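Local coordinates for protein luciferase-like enzymeAMP-CoA-ligase (PDB 4W8O) that probably activates carboxylic acids with ATP as an AMP-CoA ligase of the adenylate-forming superfamily that also includes the beetle luciferases, at residues A[96-101]-A[182-187]; A[343-348]-A[412-417]; A[254-259]-A[284-289]; A[23-28]-A[90-95]. All blocks are in the same frame, centred on the assembly; numbering follows the deposited sequence.

Interaction 1. Residues A[96-101]-A[182-187]; sequences KVVNLD and MFFSSG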
loop_
_atom_site.group_PDB
_atom_site.type_symbol
_atom_site.label_atom_id
_atom_site.label_comp_id
_atom_site.label_asym_id
_atom_site.label_seq_id
_atom_site.Cartn_x
_atom_site.Cartn_y
_atom_site.Cartn_z
ATOM N N LYS A 96 -4.230 -10.411 -12.175
ATOM C CA LYS A 96 -3.884 -9.035 -11.838
ATOM C C LYS A 96 -4.964 -8.499 -10.906
ATOM O O LYS A 96 -6.151 -8.606 -11.225
ATOM C CB LYS A 96 -3.828 -8.169 -13.106
ATOM C CG LYS A 96 -2.670 -8.477 -14.046
ATOM C CD LYS A 96 -2.990 -9.510 -15.113
ATOM C CE LYS A 96 -1.724 -9.996 -15.814
ATOM N NZ LYS A 96 -0.966 -11.013 -15.023
ATOM N N VAL A 97 -4.567 -7.931 -9.775
ATOM C CA VAL A 97 -5.530 -7.355 -8.820
ATOM C C VAL A 97 -5.408 -5.846 -8.742
ATOM O O VAL A 97 -4.307 -5.299 -8.792
ATOM C CB VAL A 97 -5.417 -7.950 -7.395
ATOM C CG1 VAL A 97 -5.664 -9.447 -7.433
ATOM C CG2 VAL A 97 -4.065 -7.644 -6.747
ATOM N N VAL A 98 -6.557 -5.185 -8.620
ATOM C CA VAL A 98 -6.624 -3.732 -8.588
ATOM C C VAL A 98 -7.817 -3.265 -7.754
ATOM O O VAL A 98 -8.896 -3.844 -7.816
ATOM C CB VAL A 98 -6.679 -3.136 -10.020
ATOM C CG1 VAL A 98 -7.911 -3.603 -10.781
ATOM C CG2 VAL A 98 -6.630 -1.613 -9.967
ATOM N N ASN A 99 -7.615 -2.213 -6.978
ATOM C CA ASN A 99 -8.666 -1.678 -6.116
ATOM C C ASN A 99 -9.164 -0.313 -6.572
ATOM O O ASN A 99 -8.381 0.527 -7.024
ATOM C CB ASN A 99 -8.157 -1.611 -4.680
ATOM C CG ASN A 99 -7.690 -2.961 -4.175
ATOM O OD1 ASN A 99 -8.496 -3.761 -3.723
ATOM N ND2 ASN A 99 -6.379 -3.238 -4.290
ATOM N N LEU A 100 -10.476 -0.108 -6.461
ATOM C CA LEU A 100 -11.096 1.188 -6.713
ATOM C C LEU A 100 -11.512 1.837 -5.398
ATOM O O LEU A 100 -11.796 1.147 -4.426
ATOM C CB LEU A 100 -12.329 1.028 -7.589
ATOM C CG LEU A 100 -12.144 0.247 -8.882
ATOM C CD1 LEU A 100 -13.477 0.163 -9.595
ATOM C CD2 LEU A 100 -11.090 0.868 -9.785
ATOM N N ASP A 101 -11.545 3.164 -5.377
ATOM C CA ASP A 101 -11.932 3.914 -4.185
ATOM C C ASP A 101 -13.451 4.087 -4.211
ATOM O O ASP A 101 -13.982 4.680 -5.149
ATOM C CB ASP A 101 -11.250 5.286 -4.177
ATOM C CG ASP A 101 -11.316 5.992 -2.816
ATOM O OD1 ASP A 101 -12.206 5.689 -1.985
ATOM O OD2 ASP A 101 -10.465 6.886 -2.593
ATOM N N MET A 182 -1.989 -3.546 -9.698
ATOM C CA MET A 182 -2.072 -2.249 -10.377
ATOM C C MET A 182 -2.551 -1.132 -9.443
ATOM O O MET A 182 -3.285 -1.384 -8.492
ATOM C CB MET A 182 -2.974 -2.323 -11.617
ATOM C CG MET A 182 -2.413 -3.183 -12.741
ATOM S SD MET A 182 -3.358 -3.179 -14.279
ATOM C CE MET A 182 -4.822 -4.058 -13.763
ATOM N N PHE A 183 -2.080 0.086 -9.712
ATOM C CA PHE A 183 -2.552 1.307 -9.059
ATOM C C PHE A 183 -2.805 2.341 -10.159
ATOM O O PHE A 183 -2.628 2.053 -11.350
ATOM C CB PHE A 183 -1.535 1.827 -8.034
ATOM C CG PHE A 183 -1.275 0.870 -6.904
ATOM C CD1 PHE A 183 -2.108 0.832 -5.803
ATOM C CD2 PHE A 183 -0.197 -0.010 -6.951
ATOM C CE1 PHE A 183 -1.882 -0.060 -4.761
ATOM C CE2 PHE A 183 0.027 -0.909 -5.923
ATOM C CZ PHE A 183 -0.815 -0.931 -4.822
ATOM N N PHE A 184 -3.243 3.530 -9.777
ATOM C CA PHE A 184 -3.595 4.550 -10.750
ATOM C C PHE A 184 -2.783 5.818 -10.561
ATOM O O PHE A 184 -2.645 6.308 -9.446
ATOM C CB PHE A 184 -5.080 4.840 -10.662
ATOM C CG PHE A 184 -5.929 3.652 -10.995
ATOM C CD1 PHE A 184 -6.056 3.230 -12.305
ATOM C CD2 PHE A 184 -6.575 2.939 -9.999
ATOM C CE1 PHE A 184 -6.834 2.129 -12.623
ATOM C CE2 PHE A 184 -7.349 1.834 -10.308
ATOM C CZ PHE A 184 -7.487 1.434 -11.622
ATOM N N SER A 185 -2.244 6.325 -11.667
ATOM C CA SER A 185 -1.399 7.497 -11.661
ATOM C C SER A 185 -2.201 8.727 -11.291
ATOM O O SER A 185 -3.422 8.733 -11.404
ATOM C CB SER A 185 -0.738 7.699 -13.029
ATOM O OG SER A 185 -1.681 8.094 -14.012
ATOM N N SER A 186 -1.489 9.764 -10.858
ATOM C CA SER A 186 -2.086 11.037 -10.491
ATOM C C SER A 186 -1.125 12.155 -10.855
ATOM O O SER A 186 -0.677 12.906 -9.989
ATOM C CB SER A 186 -2.393 11.073 -8.990
ATOM O OG SER A 186 -1.224 10.795 -8.226
ATOM N N GLY A 187 -0.799 12.254 -12.138
ATOM C CA GLY A 187 0.016 13.365 -12.635
ATOM C C GLY A 187 -0.710 14.692 -12.475
ATOM O O GLY A 187 -1.934 14.721 -12.325
HETATM O O HOH W 1 -4.992 -1.379 -6.240
#

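Interaction 2. Residues A[343-348]-A[412-417]; sequences DTKVGS and DDDGCV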
loop_
_atom_site.group_PDB
_atom_site.type_symbol
_atom_site.label_atom_id
_atom_site.label_comp_id
_atom_site.label_asym_id
_atom_site.label_seq_id
_atom_site.Cartn_x
_atom_site.Cartn_y
_atom_site.Cartn_z
ATOM N N ASP A 343 15.402 13.212 16.256
ATOM C CA ASP A 343 15.132 14.285 17.227
ATOM C C ASP A 343 15.841 15.603 16.879
ATOM O O ASP A 343 15.988 16.466 17.741
ATOM C CB ASP A 343 15.570 13.844 18.626
ATOM C CG ASP A 343 15.296 12.378 18.887
ATOM O OD1 ASP A 343 14.126 11.958 18.771
ATOM O OD2 ASP A 343 16.256 11.645 19.203
ATOM N N THR A 344 16.258 15.763 15.624
ATOM C CA THR A 344 17.100 16.893 15.223
ATOM C C THR A 344 16.665 17.523 13.905
ATOM O O THR A 344 16.398 18.724 13.847
ATOM C CB THR A 344 18.578 16.457 15.069
ATOM O OG1 THR A 344 19.025 15.820 16.273
ATOM C CG2 THR A 344 19.482 17.656 14.761
ATOM N N LYS A 345 16.598 16.706 12.855
ATOM C CA LYS A 345 16.493 17.195 11.481
ATOM C C LYS A 345 15.053 17.192 10.946
ATOM O O LYS A 345 14.728 16.489 9.983
ATOM C CB LYS A 345 17.425 16.362 10.581
ATOM C CG LYS A 345 18.103 17.155 9.474
ATOM C CD LYS A 345 19.539 16.701 9.252
ATOM C CE LYS A 345 20.504 17.864 9.401
ATOM N NZ LYS A 345 21.905 17.463 9.117
ATOM N N VAL A 346 14.196 17.995 11.574
ATOM C CA VAL A 346 12.835 18.222 11.076
ATOM C C VAL A 346 12.946 19.452 10.150
ATOM O O VAL A 346 13.840 20.263 10.360
ATOM C CB VAL A 346 11.847 18.475 12.243
ATOM C CG1 VAL A 346 10.399 18.426 11.769
ATOM C CG2 VAL A 346 12.064 17.463 13.366
ATOM N N GLY A 347 12.118 19.599 9.110
ATOM C CA GLY A 347 11.147 18.610 8.654
ATOM C C GLY A 347 11.580 18.035 7.322
ATOM O O GLY A 347 11.181 18.516 6.262
ATOM N N SER A 348 12.423 17.013 7.391
ATOM C CA SER A 348 12.873 16.288 6.207
ATOM C C SER A 348 11.991 15.057 6.020
ATOM O O SER A 348 11.213 14.716 6.901
ATOM C CB SER A 348 14.331 15.857 6.382
ATOM O OG SER A 348 14.441 14.798 7.319
ATOM N N ASP A 412 20.460 17.270 2.204
ATOM C CA ASP A 412 21.471 17.799 3.130
ATOM C C ASP A 412 22.886 17.334 2.833
ATOM O O ASP A 412 23.098 16.448 2.022
ATOM C CB ASP A 412 21.157 17.324 4.561
ATOM C CG ASP A 412 20.221 18.225 5.277
ATOM O OD1 ASP A 412 19.867 19.265 4.703
ATOM O OD2 ASP A 412 19.836 17.902 6.415
ATOM N N ASP A 413 23.844 17.924 3.547
ATOM C CA ASP A 413 25.201 17.377 3.645
ATOM C C ASP A 413 25.173 15.988 4.289
ATOM O O ASP A 413 25.975 15.136 3.939
ATOM C CB ASP A 413 26.108 18.308 4.470
ATOM C CG ASP A 413 26.489 19.578 3.725
ATOM O OD1 ASP A 413 26.497 19.581 2.474
ATOM O OD2 ASP A 413 26.801 20.581 4.396
ATOM N N ASP A 414 24.248 15.775 5.229
ATOM C CA ASP A 414 24.003 14.448 5.824
ATOM C C ASP A 414 23.030 13.553 5.038
ATOM O O ASP A 414 22.608 12.511 5.537
ATOM C CB ASP A 414 23.480 14.612 7.252
ATOM C CG ASP A 414 24.425 15.397 8.125
ATOM O OD1 ASP A 414 25.648 15.200 7.997
ATOM O OD2 ASP A 414 23.949 16.220 8.933
ATOM N N GLY A 415 22.669 13.952 3.823
ATOM C CA GLY A 415 21.823 13.126 2.963
ATOM C C GLY A 415 20.339 13.069 3.315
ATOM O O GLY A 415 19.604 12.247 2.756
ATOM N N CYS A 416 19.892 13.914 4.245
ATOM C CA CYS A 416 18.459 14.054 4.536
ATOM C C CYS A 416 17.726 14.714 3.364
ATOM O O CYS A 416 18.213 15.694 2.800
ATOM C CB CYS A 416 18.249 14.859 5.815
ATOM S SG CYS A 416 18.761 13.967 7.295
ATOM N N VAL A 417 16.565 14.164 3.004
ATOM C CA VAL A 417 15.823 14.598 1.823
ATOM C C VAL A 417 14.698 15.580 2.192
ATOM O O VAL A 417 14.041 15.430 3.224
ATOM C CB VAL A 417 15.232 13.377 1.083
ATOM C CG1 VAL A 417 14.449 13.807 -0.150
ATOM C CG2 VAL A 417 16.341 12.402 0.697
#

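Interaction 3. Residues A[254-259]-A[284-289]; sequences KTLQMI and ERYDLS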
loop_
_atom_site.group_PDB
_atom_site.type_symbol
_atom_site.label_atom_id
_atom_site.label_comp_id
_atom_site.label_asym_id
_atom_site.label_seq_id
_atom_site.Cartn_x
_atom_site.Cartn_y
_atom_site.Cartn_z
ATOM N N LYS A 254 -11.176 6.930 19.858
ATOM C CA LYS A 254 -11.286 5.517 19.501
ATOM C C LYS A 254 -9.931 4.946 19.088
ATOM O O LYS A 254 -9.654 3.785 19.349
ATOM C CB LYS A 254 -12.333 5.303 18.400
ATOM C CG LYS A 254 -13.709 5.840 18.774
ATOM C CD LYS A 254 -14.850 4.903 18.397
ATOM C CE LYS A 254 -16.118 5.256 19.168
ATOM N NZ LYS A 254 -17.145 4.177 19.097
ATOM N N THR A 255 -9.090 5.765 18.466
ATOM C CA THR A 255 -7.761 5.321 18.073
ATOM C C THR A 255 -6.911 5.024 19.313
ATOM O O THR A 255 -6.232 4.005 19.367
ATOM C CB THR A 255 -7.047 6.355 17.180
ATOM O OG1 THR A 255 -7.798 6.567 15.981
ATOM C CG2 THR A 255 -5.654 5.878 16.807
ATOM N N LEU A 256 -6.964 5.900 20.316
ATOM C CA LEU A 256 -6.232 5.655 21.561
ATOM C C LEU A 256 -6.760 4.413 22.277
ATOM O O LEU A 256 -5.982 3.621 22.805
ATOM C CB LEU A 256 -6.272 6.875 22.483
ATOM C CG LEU A 256 -5.611 8.155 21.952
ATOM C CD1 LEU A 256 -5.534 9.200 23.057
ATOM C CD2 LEU A 256 -4.225 7.888 21.385
ATOM N N GLN A 257 -8.079 4.236 22.274
ATOM C CA GLN A 257 -8.690 3.021 22.827
ATOM C C GLN A 257 -8.185 1.756 22.125
ATOM O O GLN A 257 -7.892 0.751 22.784
ATOM C CB GLN A 257 -10.213 3.086 22.727
ATOM C CG GLN A 257 -10.854 4.066 23.697
ATOM C CD GLN A 257 -12.267 4.463 23.297
ATOM O OE1 GLN A 257 -12.906 3.815 22.466
ATOM N NE2 GLN A 257 -12.760 5.533 23.894
ATOM N N MET A 258 -8.091 1.801 20.798
ATOM C CA MET A 258 -7.613 0.641 20.033
ATOM C C MET A 258 -6.150 0.329 20.341
ATOM O O MET A 258 -5.786 -0.837 20.463
ATOM C CB MET A 258 -7.816 0.838 18.523
ATOM C CG MET A 258 -9.252 0.669 18.058
ATOM S SD MET A 258 -9.455 0.881 16.270
ATOM C CE MET A 258 -11.207 1.277 16.188
ATOM N N ILE A 259 -5.322 1.363 20.479
ATOM C CA ILE A 259 -3.914 1.178 20.871
ATOM C C ILE A 259 -3.817 0.453 22.209
ATOM O O ILE A 259 -3.002 -0.463 22.375
ATOM C CB ILE A 259 -3.145 2.515 20.947
ATOM C CG1 ILE A 259 -2.950 3.083 19.538
ATOM C CG2 ILE A 259 -1.788 2.323 21.616
ATOM C CD1 ILE A 259 -2.532 4.534 19.510
ATOM N N GLU A 284 -3.448 10.435 29.370
ATOM C CA GLU A 284 -2.781 9.577 30.355
ATOM C C GLU A 284 -3.713 8.479 30.852
ATOM O O GLU A 284 -3.253 7.428 31.298
ATOM C CB GLU A 284 -2.271 10.383 31.557
ATOM C CG GLU A 284 -1.681 11.750 31.226
ATOM C CD GLU A 284 -2.736 12.838 31.051
ATOM O OE1 GLU A 284 -3.782 12.806 31.747
ATOM O OE2 GLU A 284 -2.521 13.727 30.202
ATOM N N ARG A 285 -5.021 8.723 30.773
ATOM C CA ARG A 285 -6.010 7.708 31.149
ATOM C C ARG A 285 -6.022 6.490 30.208
ATOM O O ARG A 285 -6.680 5.494 30.500
ATOM C CB ARG A 285 -7.412 8.329 31.286
ATOM C CG ARG A 285 -8.075 8.755 29.984
ATOM C CD ARG A 285 -9.108 9.858 30.203
ATOM N NE ARG A 285 -9.283 10.684 29.004
ATOM C CZ ARG A 285 -10.136 10.438 28.006
ATOM N NH1 ARG A 285 -10.191 11.275 26.973
ATOM N NH2 ARG A 285 -10.930 9.369 28.013
ATOM N N TYR A 286 -5.300 6.574 29.089
ATOM C CA TYR A 286 -5.066 5.421 28.217
ATOM C C TYR A 286 -3.668 4.858 28.419
ATOM O O TYR A 286 -2.702 5.603 28.539
ATOM C CB TYR A 286 -5.260 5.810 26.750
ATOM C CG TYR A 286 -6.690 6.135 26.440
ATOM C CD1 TYR A 286 -7.642 5.129 26.392
ATOM C CD2 TYR A 286 -7.101 7.444 26.230
ATOM C CE1 TYR A 286 -8.966 5.410 26.132
ATOM C CE2 TYR A 286 -8.427 7.739 25.967
ATOM C CZ TYR A 286 -9.355 6.714 25.920
ATOM O OH TYR A 286 -10.675 6.980 25.654
ATOM N N ASP A 287 -3.579 3.534 28.471
ATOM C CA ASP A 287 -2.301 2.841 28.500
ATOM C C ASP A 287 -1.806 2.714 27.066
ATOM O O ASP A 287 -2.289 1.878 26.301
ATOM C CB ASP A 287 -2.458 1.465 29.152
ATOM C CG ASP A 287 -1.167 0.660 29.164
ATOM O OD1 ASP A 287 -0.102 1.173 28.772
ATOM O OD2 ASP A 287 -1.226 -0.514 29.572
ATOM N N LEU A 288 -0.843 3.557 26.713
ATOM C CA LEU A 288 -0.290 3.601 25.369
ATOM C C LEU A 288 1.128 3.045 25.316
ATOM O O LEU A 288 1.842 3.282 24.345
ATOM C CB LEU A 288 -0.273 5.048 24.873
ATOM C CG LEU A 288 -1.594 5.815 24.983
ATOM C CD1 LEU A 288 -1.383 7.255 24.545
ATOM C CD2 LEU A 288 -2.692 5.138 24.169
ATOM N N SER A 289 1.536 2.296 26.340
ATOM C CA SER A 289 2.939 1.875 26.471
ATOM C C SER A 289 3.394 0.864 25.412
ATOM O O SER A 289 4.592 0.699 25.211
ATOM C CB SER A 289 3.224 1.323 27.878
ATOM O OG SER A 289 2.422 0.191 28.157
#

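Interaction 4. Residues A[23-28]-A[90-95]; sequences FLFECC and SSYLGA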
loop_
_atom_site.group_PDB
_atom_site.type_symbol
_atom_site.label_atom_id
_atom_site.label_comp_id
_atom_site.label_asym_id
_atom_site.label_seq_id
_atom_site.Cartn_x
_atom_site.Cartn_y
_atom_site.Cartn_z
ATOM N N PHE A 23 3.944 -15.922 -2.473
ATOM C CA PHE A 23 4.350 -15.190 -1.279
ATOM C C PHE A 23 3.275 -15.267 -0.197
ATOM O O PHE A 23 3.524 -15.753 0.898
ATOM C CB PHE A 23 4.643 -13.732 -1.627
ATOM C CG PHE A 23 4.854 -12.853 -0.429
ATOM C CD1 PHE A 23 6.060 -12.876 0.262
ATOM C CD2 PHE A 23 3.855 -11.980 -0.005
ATOM C CE1 PHE A 23 6.260 -12.066 1.364
ATOM C CE2 PHE A 23 4.057 -11.161 1.093
ATOM C CZ PHE A 23 5.259 -11.211 1.781
ATOM N N LEU A 24 2.075 -14.804 -0.518
ATOM C CA LEU A 24 0.996 -14.745 0.464
ATOM C C LEU A 24 0.677 -16.128 1.041
ATOM O O LEU A 24 0.454 -16.273 2.246
ATOM C CB LEU A 24 -0.258 -14.140 -0.162
ATOM C CG LEU A 24 -0.167 -12.675 -0.600
ATOM C CD1 LEU A 24 -1.345 -12.318 -1.487
ATOM C CD2 LEU A 24 -0.101 -11.735 0.594
ATOM N N PHE A 25 0.659 -17.130 0.162
ATOM C CA PHE A 25 0.391 -18.531 0.523
ATOM C C PHE A 25 1.438 -19.051 1.511
ATOM O O PHE A 25 1.098 -19.582 2.573
ATOM C CB PHE A 25 0.395 -19.391 -0.748
ATOM C CG PHE A 25 -0.220 -20.754 -0.581
ATOM C CD1 PHE A 25 -1.579 -20.949 -0.798
ATOM C CD2 PHE A 25 0.564 -21.849 -0.251
ATOM C CE1 PHE A 25 -2.150 -22.207 -0.655
ATOM C CE2 PHE A 25 0.003 -23.110 -0.123
ATOM C CZ PHE A 25 -1.355 -23.292 -0.325
ATOM N N GLU A 26 2.710 -18.873 1.155
ATOM C CA GLU A 26 3.829 -19.281 2.012
ATOM C C GLU A 26 3.779 -18.593 3.378
ATOM O O GLU A 26 4.016 -19.235 4.404
ATOM C CB GLU A 26 5.161 -18.971 1.321
ATOM C CG GLU A 26 6.401 -19.262 2.157
ATOM C CD GLU A 26 7.678 -18.684 1.555
ATOM O OE1 GLU A 26 7.695 -18.356 0.346
ATOM O OE2 GLU A 26 8.673 -18.557 2.303
ATOM N N CYS A 27 3.470 -17.292 3.386
ATOM C CA CYS A 27 3.346 -16.548 4.636
ATOM C C CYS A 27 2.252 -17.148 5.515
ATOM O O CYS A 27 2.451 -17.333 6.709
ATOM C CB CYS A 27 3.067 -15.067 4.368
ATOM S SG CYS A 27 4.497 -14.160 3.745
ATOM N N CYS A 28 1.107 -17.473 4.916
ATOM C CA CYS A 28 0.018 -18.123 5.647
ATOM C C CYS A 28 0.460 -19.432 6.317
ATOM O O CYS A 28 0.144 -19.655 7.483
ATOM C CB CYS A 28 -1.192 -18.378 4.737
ATOM S SG CYS A 28 -2.211 -16.912 4.393
ATOM N N SER A 90 -7.286 -14.400 -5.833
ATOM C CA SER A 90 -6.972 -14.042 -7.215
ATOM C C SER A 90 -5.464 -14.059 -7.465
ATOM O O SER A 90 -4.999 -14.517 -8.515
ATOM C CB SER A 90 -7.541 -12.659 -7.543
ATOM O OG SER A 90 -8.956 -12.683 -7.551
ATOM N N SER A 91 -4.703 -13.562 -6.491
ATOM C CA SER A 91 -3.248 -13.599 -6.559
ATOM C C SER A 91 -2.691 -15.022 -6.596
ATOM O O SER A 91 -1.687 -15.257 -7.252
ATOM C CB SER A 91 -2.635 -12.815 -5.401
ATOM O OG SER A 91 -2.930 -11.437 -5.545
ATOM N N TYR A 92 -3.337 -15.966 -5.909
ATOM C CA TYR A 92 -2.931 -17.385 -5.981
ATOM C C TYR A 92 -2.957 -17.896 -7.418
ATOM O O TYR A 92 -2.141 -18.732 -7.802
ATOM C CB TYR A 92 -3.839 -18.304 -5.150
ATOM C CG TYR A 92 -3.811 -18.140 -3.643
ATOM C CD1 TYR A 92 -2.739 -17.531 -2.988
ATOM C CD2 TYR A 92 -4.845 -18.661 -2.860
ATOM C CE1 TYR A 92 -2.720 -17.409 -1.607
ATOM C CE2 TYR A 92 -4.835 -18.546 -1.478
ATOM C CZ TYR A 92 -3.775 -17.916 -0.853
ATOM O OH TYR A 92 -3.751 -17.795 0.517
ATOM N N LEU A 93 -3.902 -17.392 -8.205
ATOM C CA LEU A 93 -4.044 -17.789 -9.607
ATOM C C LEU A 93 -3.187 -16.963 -10.558
ATOM O O LEU A 93 -3.212 -17.186 -11.772
ATOM C CB LEU A 93 -5.510 -17.698 -10.020
ATOM C CG LEU A 93 -6.464 -18.509 -9.147
ATOM C CD1 LEU A 93 -7.887 -18.339 -9.643
ATOM C CD2 LEU A 93 -6.073 -19.985 -9.128
ATOM N N GLY A 94 -2.417 -16.021 -10.015
ATOM C CA GLY A 94 -1.572 -15.157 -10.820
ATOM C C GLY A 94 -2.328 -14.060 -11.562
ATOM O O GLY A 94 -1.752 -13.391 -12.422
ATOM N N ALA A 95 -3.609 -13.869 -11.246
ATOM C CA ALA A 95 -4.403 -12.817 -11.883
ATOM C C ALA A 95 -3.962 -11.432 -11.371
ATOM O O ALA A 95 -3.376 -11.308 -10.284
ATOM C CB ALA A 95 -5.893 -13.039 -11.636
#

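Interaction 1. Residues A[96-101]-A[182-187]
M182 and V97 make a direct backbone link between two neighbouring parallel strands: M182 N donates to V97 O at 3.0 Å, with an N-H...O angle of 159°. V97 also pairs with A180 of the same strand. Beyond M182 the strands part, their N-to-C directions differing by 32°, and a bound water continues the connection. It accepts from N99 N and donates to M182 O, its oxygen lying 2.8 Å from each of them. A gap too wide for direct backbone pairing is thus bridged while both main-chain groups stay satisfied.

Where the strands diverge, F184 closes strand 179-184, and the chain passes into S185, S186 and G187. These open the serine-, threonine- and glycine-rich signature loop that binds ATP phosphates in adenylate-forming enzymes. S185 OG is hydrogen-bonded to K193 N within that loop, and S186 lines the pocket that holds the polyether ligand of this crystal.

The apolar contacts gather on the face of the sheet carrying V98, L100, M182 and F184. With CG2 anti to its backbone N, V98 brings this methyl to 3.5 Å from F184 CE2, crossing the phenyl at about a right angle. L100 CD2 approaches the same ring atom at 3.9 Å, whereas N99 O meets the ring at its edge, in plane. M182 CB packs on V98 CG2 at 4.1 Å, and L112, L115 and V116 of helix 106-116 lie against this group.

Interaction 2. Residues A[343-348]-A[412-417]
K345 reaches across to D412 and D414 along a chain bent at two places, chi2 being 142° and chi3 -124°. The lysine and D412 come from opposite directions; D414 crosses the lysine at about a right angle. Together the three form a salt-bridge network. K345 NZ lies 3.4 Å from D412 OD2, and still nearer to D414 OD2, although that last separation is too short to be reliable and the exact place of the ammonium is doubtful.

Below its charged end the lysine chain runs between D412 OD2, 3.1 Å from K345 CD, and C416 SG, 3.5 Å from the same carbon. Y418 touches the side chains of both K345 and D412. Further along, S348 CB rests 3.2 Å from V417 O. S348 OG turns back to donate to K345 O at 3.2 Å and is also bonded to G350 N, so the loop is braced close to the root of the lysine.

The two aspartates sit on a hairpin between strands 403-411 and 417-422. G415 N bonds to D412 O and D412 N to C416 O, and G415 has a positive phi: a type I turn with a G1 beta bulge. The hairpin of the antiparallel sheet is thereby joined to the loop leading into strand 351-352 of the mixed nine-stranded sheet. If the ammonium does lie near both carboxylates, as the uncertain model suggests, it would probably offset their mutual repulsion and favour their ionised forms.

Interaction 3. Residues A[254-259]-A[284-289]
L256 and Q257 both approach the ring of Y286. L256 CB stands over one face in a CH-pi contact, 4.1 Å from the ring centroid and 20° off its normal. Q257, extended beyond CG, runs past the ring at CE1 and turns its amide so that NE2 donates to Y286 OH at 3.1 Å, the hydroxyl lying in the amide plane and the N-H...O angle being 166°. L288 CD2 fills in beside them, 3.9 Å from I259 CG2 and 4.2 Å from L256 CD2.

A second shell sets these groups in place. E253 bonds to Y286 OH and forms a salt bridge with R285, whose guanidinium lies with one face over Y286 CE2. D287 OD1 accepts from S289 N in an Asx turn and from S289 OG as well, while D287 N bonds to E260. In this way helix 252-262 holds the loop that leads into strand 293-297 of the mixed nine-stranded sheet. A phenylalanine in place of Y286 would probably keep the CH-pi contact but leave Q257 NE2 and E253 without their shared hydroxyl. Gripped by an amide N-H and a carboxylate, that hydroxyl is likely to be polarised and fixed in orientation.

Interaction 4. Residues A[23-28]-A[90-95]
F25 and Y92 are the nearest backbone pair between helix 20-30 and the last turn of helix 85-92, their CA atoms 7.4 Å apart. From the first helix F25 projects with CG anti to its backbone N (chi1 -164°), and this sends its ring edge-on at the face of Y92. The result is a T-shaped stack with centroids 5.3 Å apart and planes at 80°. F25 CD1 does the touching, 3.7 Å from Y92 CZ, and F25 CB adds a contact at 3.8 Å with Y92 CE1. L24 extends the interface by placing CB near Y92 CE1 and CD1 at 4.2 Å from S91 CB.

At its far end Y92 OH lies 4.3 Å from C28 SG, but its hydrogen-bond partner is S55 OG of helix 48-64. One side chain thus ties three helices together, and F238 of helix 228-239 covers L24 and C28 from a fourth. A leucine in place of Y92 would probably leave the F25 edge without an aromatic face and S55 without its phenolic partner.

The helix closes in a Schellman motif at G94. A95 N bonds back to S90 O at 3.1 Å and G94 N to S91 O, with G94 taking the positive phi that favours glycine. The chain then enters strand 96-99, so helix 85-92 is the connection of a beta-alpha-beta crossover between the adjacent parallel strands 72-76 and 96-99 of the eight-stranded sheet, with helix 20-30 packed against it.

Overall arrangement
Interactions 1 and 4 adjoin: segment 90-95 runs directly into 96-101, and V97 CG1 meets S90 CB at 3.7 Å, with the two centres about 19 Å apart. Interaction 1 also supplies S186 to the polyether pocket, to which none of the other three contributes a residue. Interaction 3 lies on helix 252-262 and the loop before strand 293-297, both connections between strands of the nine-stranded sheet, and has its centre about 34 Å from that of interaction 1. Interaction 2 joins this second sheet to the five-stranded antiparallel one; its nearest atoms are about 16 Å from interaction 3 and 18 Å from interaction 1. Interactions 2 and 4, with centres about 39 Å apart, lie on opposite sides of the chain's centre.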